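Local coordinates for reticulocyte binding protein (PDB 3FAX) that probably hydrolyses alpha-1,6-glucosidic linkages in branched alpha-glucans, as a pullulanase-like member of the alpha-amylase family, and here holds bound glucose units, at residues Asn575-Asp580 against Tyr623-Arg628; Pro529-Pro534 against His579-Lys584; Ala593-His598 against His684-Lys689; Val269-His274 against Ala615-Gly620. All coordinates share one frame; numbering follows the deposited sequence.

Contact 1 of 4, residues Asn575-Asp580 against Tyr623-Arg628; sequences NLTLHD and YGRTKR. With GLC (alpha-D-glucopyranose), chain B.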
# COMPACT_ATOMS: atom_id res chain seq x y z
N ASN A 575 -6.44 3.90 10.89
CA ASN A 575 -7.12 4.88 11.73
C ASN A 575 -8.61 4.56 11.95
O ASN A 575 -9.07 3.47 11.59
CB ASN A 575 -6.92 6.28 11.13
CG ASN A 575 -5.45 6.59 10.88
OD1 ASN A 575 -4.65 6.62 11.83
ND2 ASN A 575 -5.09 6.82 9.62
N LEU A 576 -9.36 5.47 12.58
CA LEU A 576 -10.80 5.25 12.79
C LEU A 576 -11.57 5.27 11.46
O LEU A 576 -11.20 5.99 10.54
CB LEU A 576 -11.38 6.31 13.74
CG LEU A 576 -10.92 6.28 15.21
CD1 LEU A 576 -11.23 7.59 15.92
CD2 LEU A 576 -11.56 5.11 15.95
N THR A 577 -12.64 4.49 11.38
CA THR A 577 -13.52 4.52 10.21
C THR A 577 -14.21 5.87 10.17
O THR A 577 -14.24 6.58 11.18
CB THR A 577 -14.60 3.41 10.23
OG1 THR A 577 -15.52 3.65 11.30
CG2 THR A 577 -13.97 2.03 10.39
N LEU A 578 -14.78 6.21 9.02
CA LEU A 578 -15.44 7.50 8.86
C LEU A 578 -16.50 7.71 9.94
O LEU A 578 -16.51 8.74 10.62
CB LEU A 578 -16.08 7.62 7.47
CG LEU A 578 -16.64 9.01 7.16
CD1 LEU A 578 -15.62 10.08 7.52
CD2 LEU A 578 -17.05 9.11 5.69
N HIS A 579 -17.37 6.72 10.09
CA HIS A 579 -18.41 6.74 11.12
C HIS A 579 -17.81 6.98 12.52
O HIS A 579 -18.25 7.87 13.25
CB HIS A 579 -19.19 5.42 11.10
CG HIS A 579 -20.09 5.24 12.28
ND1 HIS A 579 -19.65 4.69 13.47
CD2 HIS A 579 -21.40 5.53 12.45
CE1 HIS A 579 -20.66 4.66 14.33
NE2 HIS A 579 -21.73 5.16 13.74
N ASP A 580 -16.81 6.19 12.89
CA ASP A 580 -16.23 6.29 14.23
C ASP A 580 -15.57 7.65 14.49
O ASP A 580 -15.73 8.21 15.57
CB ASP A 580 -15.27 5.12 14.49
CG ASP A 580 -15.99 3.79 14.62
OD1 ASP A 580 -17.18 3.72 14.26
OD2 ASP A 580 -15.37 2.80 15.07
N TYR A 623 -21.54 2.45 3.90
CA TYR A 623 -22.68 2.11 4.77
C TYR A 623 -22.56 2.64 6.21
O TYR A 623 -23.55 2.67 6.93
CB TYR A 623 -22.93 0.59 4.78
CG TYR A 623 -22.06 -0.23 5.71
CD1 TYR A 623 -22.28 -0.25 7.09
CD2 TYR A 623 -21.03 -1.03 5.22
CE1 TYR A 623 -21.50 -1.01 7.95
CE2 TYR A 623 -20.24 -1.80 6.07
CZ TYR A 623 -20.48 -1.78 7.43
OH TYR A 623 -19.71 -2.53 8.29
N GLY A 624 -21.36 3.05 6.62
CA GLY A 624 -21.15 3.56 7.98
C GLY A 624 -20.52 2.52 8.88
O GLY A 624 -20.91 2.37 10.03
N ARG A 625 -19.52 1.83 8.35
CA ARG A 625 -18.79 0.79 9.06
C ARG A 625 -18.13 1.31 10.34
O ARG A 625 -17.61 2.42 10.37
CB ARG A 625 -17.73 0.23 8.13
CG ARG A 625 -16.82 -0.83 8.71
CD ARG A 625 -15.83 -1.27 7.66
NE ARG A 625 -14.91 -2.27 8.17
CZ ARG A 625 -13.94 -2.84 7.45
NH1 ARG A 625 -13.75 -2.51 6.18
NH2 ARG A 625 -13.17 -3.76 8.03
N THR A 626 -18.14 0.47 11.37
CA THR A 626 -17.60 0.82 12.68
C THR A 626 -16.67 -0.27 13.22
O THR A 626 -16.84 -1.45 12.90
CB THR A 626 -18.73 1.08 13.72
OG1 THR A 626 -18.16 1.46 14.98
CG2 THR A 626 -19.59 -0.16 13.92
N LYS A 627 -15.69 0.15 14.02
CA LYS A 627 -14.76 -0.77 14.68
C LYS A 627 -14.97 -0.72 16.20
O LYS A 627 -14.03 -0.60 16.99
CB LYS A 627 -13.31 -0.45 14.27
CG LYS A 627 -12.99 -0.93 12.86
CD LYS A 627 -11.75 -0.27 12.26
CE LYS A 627 -11.50 -0.74 10.83
NZ LYS A 627 -10.14 -0.40 10.34
N ARG A 628 -16.25 -0.82 16.57
CA ARG A 628 -16.72 -0.81 17.95
C ARG A 628 -16.14 -1.95 18.80
O ARG A 628 -16.22 -3.11 18.40
CB ARG A 628 -18.25 -0.93 17.94
CG ARG A 628 -18.76 -2.30 17.40
CD ARG A 628 -20.17 -2.24 16.79
NE ARG A 628 -21.07 -1.34 17.49
CZ ARG A 628 -22.30 -1.05 17.06
NH1 ARG A 628 -22.76 -1.60 15.95
NH2 ARG A 628 -23.06 -0.20 17.74
C1 GLC B . 0.56 7.36 8.47
C2 GLC B . -0.78 6.65 8.62
C3 GLC B . -1.03 6.10 10.03
C4 GLC B . 0.21 5.43 10.61
C5 GLC B . 1.42 6.35 10.44
C6 GLC B . 2.71 5.74 11.00
O2 GLC B . -1.83 7.54 8.29
O3 GLC B . -2.05 5.13 9.99
O4 GLC B . -0.05 5.13 11.97
O5 GLC B . 1.60 6.59 9.05
O6 GLC B . 3.08 4.61 10.24

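Contact 2 of 4, residues Pro529-Pro534 against His579-Lys584; sequences PNEGTP and HDVIAK. With BGC (beta-D-glucopyranose), chain C.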
# COMPACT_ATOMS: atom_id res chain seq x y z
N PRO A 529 -2.00 13.00 13.20
CA PRO A 529 -2.07 12.52 14.59
C PRO A 529 -3.25 13.08 15.39
O PRO A 529 -3.52 12.58 16.49
CB PRO A 529 -0.75 13.01 15.19
CG PRO A 529 -0.30 14.18 14.31
CD PRO A 529 -1.23 14.26 13.13
N ASN A 530 -3.93 14.09 14.85
CA ASN A 530 -4.91 14.86 15.61
C ASN A 530 -6.35 14.43 15.33
O ASN A 530 -7.26 15.25 15.19
CB ASN A 530 -4.72 16.35 15.32
CG ASN A 530 -3.43 16.88 15.91
OD1 ASN A 530 -3.44 17.78 16.75
ND2 ASN A 530 -2.32 16.30 15.49
N GLU A 531 -6.53 13.12 15.27
CA GLU A 531 -7.83 12.52 15.00
C GLU A 531 -8.83 12.85 16.11
O GLU A 531 -8.54 12.67 17.30
CB GLU A 531 -7.66 11.01 14.86
CG GLU A 531 -8.79 10.33 14.13
CD GLU A 531 -8.40 8.95 13.65
OE1 GLU A 531 -7.52 8.34 14.28
OE2 GLU A 531 -8.98 8.48 12.64
N GLY A 532 -10.00 13.34 15.71
CA GLY A 532 -11.05 13.70 16.65
C GLY A 532 -11.29 15.20 16.68
O GLY A 532 -12.29 15.65 17.23
N THR A 533 -10.37 15.96 16.11
CA THR A 533 -10.49 17.41 16.10
C THR A 533 -11.64 17.80 15.18
O THR A 533 -11.67 17.39 14.01
CB THR A 533 -9.19 18.08 15.60
OG1 THR A 533 -8.07 17.53 16.29
CG2 THR A 533 -9.23 19.58 15.84
N PRO A 534 -12.60 18.58 15.70
CA PRO A 534 -13.70 19.03 14.84
C PRO A 534 -13.19 19.67 13.55
O PRO A 534 -12.32 20.55 13.58
CB PRO A 534 -14.42 20.06 15.72
CG PRO A 534 -14.16 19.60 17.11
CD PRO A 534 -12.78 19.01 17.09
N HIS A 579 -17.37 6.72 10.09
CA HIS A 579 -18.41 6.74 11.12
C HIS A 579 -17.81 6.98 12.52
O HIS A 579 -18.25 7.87 13.25
CB HIS A 579 -19.19 5.42 11.10
CG HIS A 579 -20.09 5.24 12.28
ND1 HIS A 579 -19.65 4.69 13.47
CD2 HIS A 579 -21.40 5.53 12.45
CE1 HIS A 579 -20.66 4.66 14.33
NE2 HIS A 579 -21.73 5.16 13.74
N ASP A 580 -16.81 6.19 12.89
CA ASP A 580 -16.23 6.29 14.23
C ASP A 580 -15.57 7.65 14.49
O ASP A 580 -15.73 8.21 15.57
CB ASP A 580 -15.27 5.12 14.49
CG ASP A 580 -15.99 3.79 14.62
OD1 ASP A 580 -17.18 3.72 14.26
OD2 ASP A 580 -15.37 2.80 15.07
N VAL A 581 -14.85 8.18 13.50
CA VAL A 581 -14.19 9.49 13.65
C VAL A 581 -15.20 10.63 13.73
O VAL A 581 -14.98 11.60 14.46
CB VAL A 581 -13.14 9.78 12.52
CG1 VAL A 581 -13.81 10.12 11.19
CG2 VAL A 581 -12.19 10.92 12.94
N ILE A 582 -16.30 10.52 12.97
CA ILE A 582 -17.40 11.49 13.04
C ILE A 582 -17.99 11.45 14.44
O ILE A 582 -18.07 12.48 15.11
CB ILE A 582 -18.51 11.21 11.99
CG1 ILE A 582 -18.05 11.62 10.60
CG2 ILE A 582 -19.78 11.96 12.33
CD1 ILE A 582 -18.91 11.05 9.48
N ALA A 583 -18.38 10.26 14.89
CA ALA A 583 -18.92 10.08 16.24
C ALA A 583 -18.00 10.72 17.28
O ALA A 583 -18.47 11.48 18.12
CB ALA A 583 -19.12 8.61 16.55
N LYS A 584 -16.71 10.42 17.21
CA LYS A 584 -15.75 10.98 18.17
C LYS A 584 -15.61 12.49 18.06
O LYS A 584 -15.58 13.19 19.07
CB LYS A 584 -14.36 10.36 18.03
CG LYS A 584 -13.29 11.18 18.76
CD LYS A 584 -11.99 10.45 18.97
CE LYS A 584 -11.12 11.18 19.99
NZ LYS A 584 -11.77 11.26 21.34
C2 BGC C . 2.78 16.51 9.75
C3 BGC C . 1.83 15.45 9.18
C4 BGC C . 2.29 14.08 9.67
C5 BGC C . 2.41 14.10 11.21
C6 BGC C . 2.95 12.79 11.79
C1 BGC C . 2.65 16.45 11.27
O1 BGC C . 3.34 17.51 11.89
O2 BGC C . 2.50 17.79 9.23
O3 BGC C . 1.80 15.53 7.77
O4 BGC C . 1.36 13.08 9.29
O5 BGC C . 3.19 15.20 11.68
O6 BGC C . 1.88 12.08 12.38

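Contact 3 of 4, residues Ala593-His598 against His684-Lys689; sequences AEEDIH and HPISTK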
# COMPACT_ATOMS: atom_id res chain seq x y z
N ALA A 593 -27.29 9.61 18.23
CA ALA A 593 -26.90 10.52 17.14
C ALA A 593 -26.77 9.82 15.78
O ALA A 593 -26.23 10.41 14.84
CB ALA A 593 -25.59 11.22 17.50
N GLU A 594 -27.27 8.59 15.67
CA GLU A 594 -27.08 7.78 14.46
C GLU A 594 -27.31 8.58 13.18
O GLU A 594 -26.44 8.62 12.31
CB GLU A 594 -28.01 6.56 14.46
CG GLU A 594 -27.69 5.55 13.34
CD GLU A 594 -28.55 4.30 13.39
OE1 GLU A 594 -29.60 4.32 14.07
OE2 GLU A 594 -28.16 3.31 12.75
N GLU A 595 -28.48 9.20 13.07
CA GLU A 595 -28.83 9.95 11.87
C GLU A 595 -28.06 11.26 11.74
O GLU A 595 -27.86 11.77 10.63
CB GLU A 595 -30.34 10.21 11.83
CG GLU A 595 -30.82 10.80 10.50
CD GLU A 595 -32.08 10.14 9.97
OE1 GLU A 595 -32.19 8.89 10.06
OE2 GLU A 595 -32.95 10.87 9.45
N ASP A 596 -27.64 11.83 12.87
CA ASP A 596 -26.81 13.03 12.85
C ASP A 596 -25.45 12.66 12.27
O ASP A 596 -24.92 13.38 11.42
CB ASP A 596 -26.63 13.60 14.27
CG ASP A 596 -26.51 15.11 14.29
OD1 ASP A 596 -27.58 15.78 14.20
OD2 ASP A 596 -25.37 15.64 14.42
N ILE A 597 -24.92 11.53 12.72
CA ILE A 597 -23.64 11.00 12.27
C ILE A 597 -23.69 10.60 10.79
O ILE A 597 -22.76 10.89 10.03
CB ILE A 597 -23.22 9.78 13.12
CG1 ILE A 597 -22.95 10.21 14.56
CG2 ILE A 597 -22.00 9.10 12.52
CD1 ILE A 597 -23.04 9.07 15.55
N HIS A 598 -24.78 9.95 10.40
CA HIS A 598 -24.95 9.50 9.03
C HIS A 598 -25.19 10.64 8.07
O HIS A 598 -24.69 10.62 6.94
CB HIS A 598 -26.09 8.48 8.92
CG HIS A 598 -25.64 7.07 9.14
ND1 HIS A 598 -25.41 6.20 8.10
CD2 HIS A 598 -25.36 6.39 10.28
CE1 HIS A 598 -25.01 5.04 8.59
NE2 HIS A 598 -24.97 5.13 9.90
N HIS A 684 -31.91 -2.35 8.77
CA HIS A 684 -31.07 -1.17 8.96
C HIS A 684 -31.35 -0.10 7.91
O HIS A 684 -30.60 0.05 6.95
CB HIS A 684 -29.59 -1.56 8.93
CG HIS A 684 -29.23 -2.62 9.93
ND1 HIS A 684 -29.44 -3.96 9.70
CD2 HIS A 684 -28.67 -2.52 11.16
CE1 HIS A 684 -29.03 -4.65 10.75
NE2 HIS A 684 -28.56 -3.80 11.65
N PRO A 685 -32.45 0.66 8.10
CA PRO A 685 -32.83 1.67 7.11
C PRO A 685 -31.84 2.83 6.98
O PRO A 685 -31.70 3.39 5.89
CB PRO A 685 -34.19 2.18 7.62
CG PRO A 685 -34.61 1.22 8.67
CD PRO A 685 -33.37 0.64 9.24
N ILE A 686 -31.16 3.20 8.06
CA ILE A 686 -30.25 4.35 8.06
C ILE A 686 -28.95 4.07 7.30
O ILE A 686 -28.50 4.89 6.50
CB ILE A 686 -29.91 4.85 9.49
CG1 ILE A 686 -31.19 5.06 10.32
CG2 ILE A 686 -29.09 6.14 9.45
CD1 ILE A 686 -32.32 5.74 9.57
N SER A 687 -28.34 2.91 7.54
CA SER A 687 -27.10 2.53 6.88
C SER A 687 -27.31 2.16 5.41
O SER A 687 -26.47 2.47 4.56
CB SER A 687 -26.40 1.40 7.62
OG SER A 687 -27.26 0.30 7.80
N THR A 688 -28.43 1.49 5.12
CA THR A 688 -28.78 1.15 3.74
C THR A 688 -29.13 2.39 2.93
O THR A 688 -28.97 2.40 1.71
CB THR A 688 -29.94 0.12 3.65
OG1 THR A 688 -31.09 0.61 4.36
CG2 THR A 688 -29.51 -1.21 4.23
N LYS A 689 -29.62 3.43 3.61
CA LYS A 689 -29.89 4.72 2.96
C LYS A 689 -28.57 5.38 2.57
O LYS A 689 -28.43 5.88 1.46
CB LYS A 689 -30.68 5.63 3.91
CG LYS A 689 -31.04 7.01 3.35
CD LYS A 689 -32.04 7.73 4.26
CE LYS A 689 -32.50 9.05 3.66
NZ LYS A 689 -33.46 9.75 4.55

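Contact 4 of 4, residues Val269-His274 against Ala615-Gly620; sequences VIYEAH and AFIHSG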
# COMPACT_ATOMS: atom_id res chain seq x y z
N VAL A 269 -12.49 5.19 -9.50
CA VAL A 269 -13.13 5.19 -8.19
C VAL A 269 -12.69 3.92 -7.50
O VAL A 269 -13.21 2.84 -7.76
CB VAL A 269 -14.69 5.23 -8.28
CG1 VAL A 269 -15.32 5.18 -6.90
CG2 VAL A 269 -15.15 6.49 -9.01
N ILE A 270 -11.69 4.05 -6.63
CA ILE A 270 -11.06 2.89 -5.99
C ILE A 270 -11.84 2.47 -4.73
O ILE A 270 -12.33 3.31 -3.98
CB ILE A 270 -9.59 3.20 -5.61
CG1 ILE A 270 -8.78 3.58 -6.86
CG2 ILE A 270 -8.96 2.00 -4.92
CD1 ILE A 270 -7.42 4.22 -6.54
N TYR A 271 -11.93 1.16 -4.50
CA TYR A 271 -12.65 0.60 -3.35
C TYR A 271 -11.70 -0.31 -2.59
O TYR A 271 -11.33 -1.37 -3.10
CB TYR A 271 -13.87 -0.19 -3.84
CG TYR A 271 -14.74 -0.74 -2.73
CD1 TYR A 271 -15.75 0.04 -2.15
CD2 TYR A 271 -14.57 -2.04 -2.26
CE1 TYR A 271 -16.55 -0.47 -1.13
CE2 TYR A 271 -15.37 -2.55 -1.24
CZ TYR A 271 -16.36 -1.76 -0.68
OH TYR A 271 -17.16 -2.27 0.32
N GLU A 272 -11.30 0.11 -1.39
CA GLU A 272 -10.26 -0.60 -0.62
C GLU A 272 -10.86 -1.67 0.25
O GLU A 272 -11.50 -1.35 1.24
CB GLU A 272 -9.44 0.35 0.27
CG GLU A 272 -8.36 -0.38 1.09
CD GLU A 272 -7.66 0.50 2.12
OE1 GLU A 272 -8.34 1.22 2.88
OE2 GLU A 272 -6.41 0.44 2.18
N ALA A 273 -10.59 -2.94 -0.07
CA ALA A 273 -11.14 -4.06 0.70
C ALA A 273 -10.07 -5.06 1.13
O ALA A 273 -9.13 -5.34 0.39
CB ALA A 273 -12.21 -4.79 -0.12
N HIS A 274 -10.23 -5.59 2.34
CA HIS A 274 -9.44 -6.71 2.83
C HIS A 274 -10.19 -8.00 2.51
O HIS A 274 -11.40 -8.10 2.75
CB HIS A 274 -9.23 -6.58 4.34
CG HIS A 274 -8.27 -7.57 4.91
ND1 HIS A 274 -8.62 -8.87 5.18
CD2 HIS A 274 -6.97 -7.45 5.26
CE1 HIS A 274 -7.58 -9.51 5.68
NE2 HIS A 274 -6.56 -8.67 5.74
N ALA A 615 -10.75 9.19 -7.01
CA ALA A 615 -11.67 9.02 -5.89
C ALA A 615 -11.38 7.71 -5.19
O ALA A 615 -11.23 6.68 -5.84
CB ALA A 615 -13.12 9.05 -6.37
N PHE A 616 -11.30 7.76 -3.86
CA PHE A 616 -10.95 6.59 -3.05
C PHE A 616 -12.01 6.39 -1.98
O PHE A 616 -12.41 7.34 -1.31
CB PHE A 616 -9.60 6.81 -2.37
CG PHE A 616 -9.09 5.62 -1.61
CD1 PHE A 616 -8.29 4.67 -2.23
CD2 PHE A 616 -9.41 5.45 -0.27
CE1 PHE A 616 -7.82 3.58 -1.53
CE2 PHE A 616 -8.93 4.36 0.44
CZ PHE A 616 -8.14 3.43 -0.19
N ILE A 617 -12.45 5.15 -1.82
CA ILE A 617 -13.49 4.83 -0.85
C ILE A 617 -13.05 3.62 -0.04
O ILE A 617 -12.71 2.58 -0.60
CB ILE A 617 -14.85 4.58 -1.57
CG1 ILE A 617 -15.39 5.92 -2.08
CG2 ILE A 617 -15.86 3.91 -0.62
CD1 ILE A 617 -16.75 5.83 -2.76
N HIS A 618 -13.04 3.77 1.27
CA HIS A 618 -12.71 2.67 2.16
C HIS A 618 -13.92 1.76 2.21
O HIS A 618 -15.04 2.25 2.25
CB HIS A 618 -12.36 3.17 3.56
CG HIS A 618 -12.12 2.08 4.55
ND1 HIS A 618 -12.74 2.03 5.78
CD2 HIS A 618 -11.34 0.97 4.48
CE1 HIS A 618 -12.34 0.96 6.43
NE2 HIS A 618 -11.50 0.29 5.66
N SER A 619 -13.71 0.45 2.17
CA SER A 619 -14.82 -0.50 2.22
C SER A 619 -15.57 -0.35 3.53
O SER A 619 -14.97 -0.44 4.61
CB SER A 619 -14.33 -1.95 2.06
OG SER A 619 -15.37 -2.88 2.28
N GLY A 620 -16.87 -0.12 3.43
CA GLY A 620 -17.70 0.12 4.60
C GLY A 620 -18.04 1.59 4.80
O GLY A 620 -19.06 1.93 5.41

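Contact 1 of 4, residues Asn575-Asp580 against Tyr623-Arg628
The H579 imidazole has the carboxylate of D580 at its edge, in the ring plane, while G624 O, R625 O and CB of T626 approach it obliquely from the other segment. This is the N-terminal end of helix 578-586 in the alpha-amylase-type barrel domain, with T577 as N-cap, pressed against the loop that follows strand 614-618. D580 OD1 accepts twice: H579 ND1 meets D580 OD1 nearly end-on at 2.8 Å, and T626 OG1 donates at 2.6 Å to the syn lone pair of D580 OD1. D580 OD2 takes the backbone N of K627 at 2.9 Å, reaching it on the syn side but 32° out of the carboxylate plane. Three donors thus fix the rotation of a buried carboxylate, whose OD1 lies in the plane of the H579 ring although the carboxylate itself is turned well out of it. T577 OG1 sits between its backbone N and carbonyl carbon (chi1 67°), where it can both accept from D580 N at 3.3 Å, capping the helix, and donate to R625 O. Beyond it, the extended K627 chain runs past the T577 methyl toward S663, which its NZ meets, while the R625 guanidinium turns away to S619 and D277. At the sugar side N575 ND2 lies 3.5 Å from O3 of a bound glucose. Across the main contact, T577 CG2 rests 3.7 Å from K627 CD.

Contact 2 of 4, residues Pro529-Pro534 against His579-Lys584
G532, at the third position of a type II beta turn from N530 to T533, brings its CA to 5.6 Å from the CA of K584 on helix 578-586, with a positive phi of 112° that suits glycine at this place in the turn. The turn's own N530 O to T533 N bond is weak, but T533 OG1 donates to N530 O at 2.7 Å. Across the gap the contact is entirely van der Waals. The methylenes of K584 lie over the glycine, K584 CG standing 4.0 Å from G532 CA. The extended chain carries K584 CE to 4.0 Å from E531 O, and the bend at chi4 (62°) then turns NZ aside to the carbonyl O of L649. E531 meets V581 at about a right angle: E531 CG comes 3.7 Å from V581 CG2, the methyl that lies anti to the backbone N. The polar end of E531 looks elsewhere, OE2 accepting from the backbone N of L576. At the far end of the turn segment P529 CG touches O6 of a bound glucose at 3.6 Å. The loop after helix 518-525 is thereby laid along one flank of helix 578-586, whose I582 packs onto helix 594-609, while K584 ties the same helix to strand 647-649.

Contact 3 of 4, residues Ala593-His598 against His684-Lys689
Two neighbouring outer helices of the beta/alpha barrel, 594-609 before its last strand and 685-702 after it, meet here at their N-terminal ends, running almost exactly parallel (5°) with axes 10.5 Å apart. I686 makes most of the contact. Its CG2 methyl lies over one face of the H598 imidazole in a CH-pi contact, 3.8 Å from the ring centroid and 20° off the normal, shifted toward the rim near H598 CG. That methyl is the branch anti to the backbone N of I686; the other branch, CG1 and CD1, turns toward the two glutamates. E594 crosses it obliquely, with E594 OE2 4.0 Å from I686 CB. E595, bent at its second torsion, comes across at about a right angle and sets E595 OE1 a close 3.2 Å from I686 CD1. Further round the ring, H598 CE1 lies 3.7 Å from S687 CA. The ring is kept in place from the side of helix 685-702: ND1 bonds to the T690 hydroxyl, which also bonds I686 O. The S687 hydroxyl has its own partner in A677 O. At the helix start H684 O is gripped from opposite faces of its plane by T688 N and by T688 OG1, the latter at 2.7 Å. K689 reaches D781 in a salt bridge, and K689 NZ stays 5.1 Å from E595 OE2. Between these two segments, then, the attraction is dispersion and CH-pi; the polar anchoring of the histidine comes one residue later, and the glutamate carboxylates lie beside the aliphatic branch of I686, with K689 offering at most a distant electrostatic pull.

Contact 4 of 4, residues Val269-His274 against Ala615-Gly620
Y271 OH is held by two groups: it accepts from S619 OG at 2.7 Å and is bonded as well to the carboxylate of E622, which uses its other oxygen for G620 N. Y271 CG lies anti to the backbone N (chi1 -176°), which swings the ring alongside the next strand until the backbone N of S619 lies over one of its faces, while the I617 CG2 methyl comes up obliquely at 4.2 Å from Y271 CD1. Behind these side chains runs a parallel strand ladder. I270 N donates to A615 O at 2.8 Å, I617 N to I270 O, E272 N to I617 O, and S619 N to E272 O at 3.0 Å, which carries the pairing one residue beyond the last strand. Strands 269-273 and 614-618 are the first and last of the eight-stranded parallel barrel of the alpha-amylase family, and this pairing closes it. V269, A615, Y271 and I617 face the helix layer, meeting helices 302-308 and 685-702. I270, F616, E272 and H618 occupy the other face, toward the barrel interior. There the I270 CG2 methyl touches F616 CD1 at 3.8 Å, and the F616 ring drives its far end under E272, F616 CZ coming 3.4 Å from E272 CB. The carboxyl carbon of E272 sits at the edge of that ring, in its plane, with the carboxylate turned 75° from it. E272 OE2 bonds to H573 ND1, and E272 OE1 lies 3.4 Å from H618 CD2.

Overall arrangement
Contact 4 is the buried core, a backbone-bonded strand pair that closes the barrel; the other three lie farther out and are only partly buried. Contacts 1 and 2 share helix 578-586, joined by E531 OE2 accepting from L576 N, yet contact 1 is polar, built round one carboxylate, whereas contact 2 is aliphatic and bondless across the gap. Contact 3, the farthest from the chain centre, joins two outer helices through an isoleucine and a histidine. It packs on contact 1 through Y623 and H598, and I597 leans on helix 578-586. R625 links contact 1 to the strand end of contact 4 through S619 and G620.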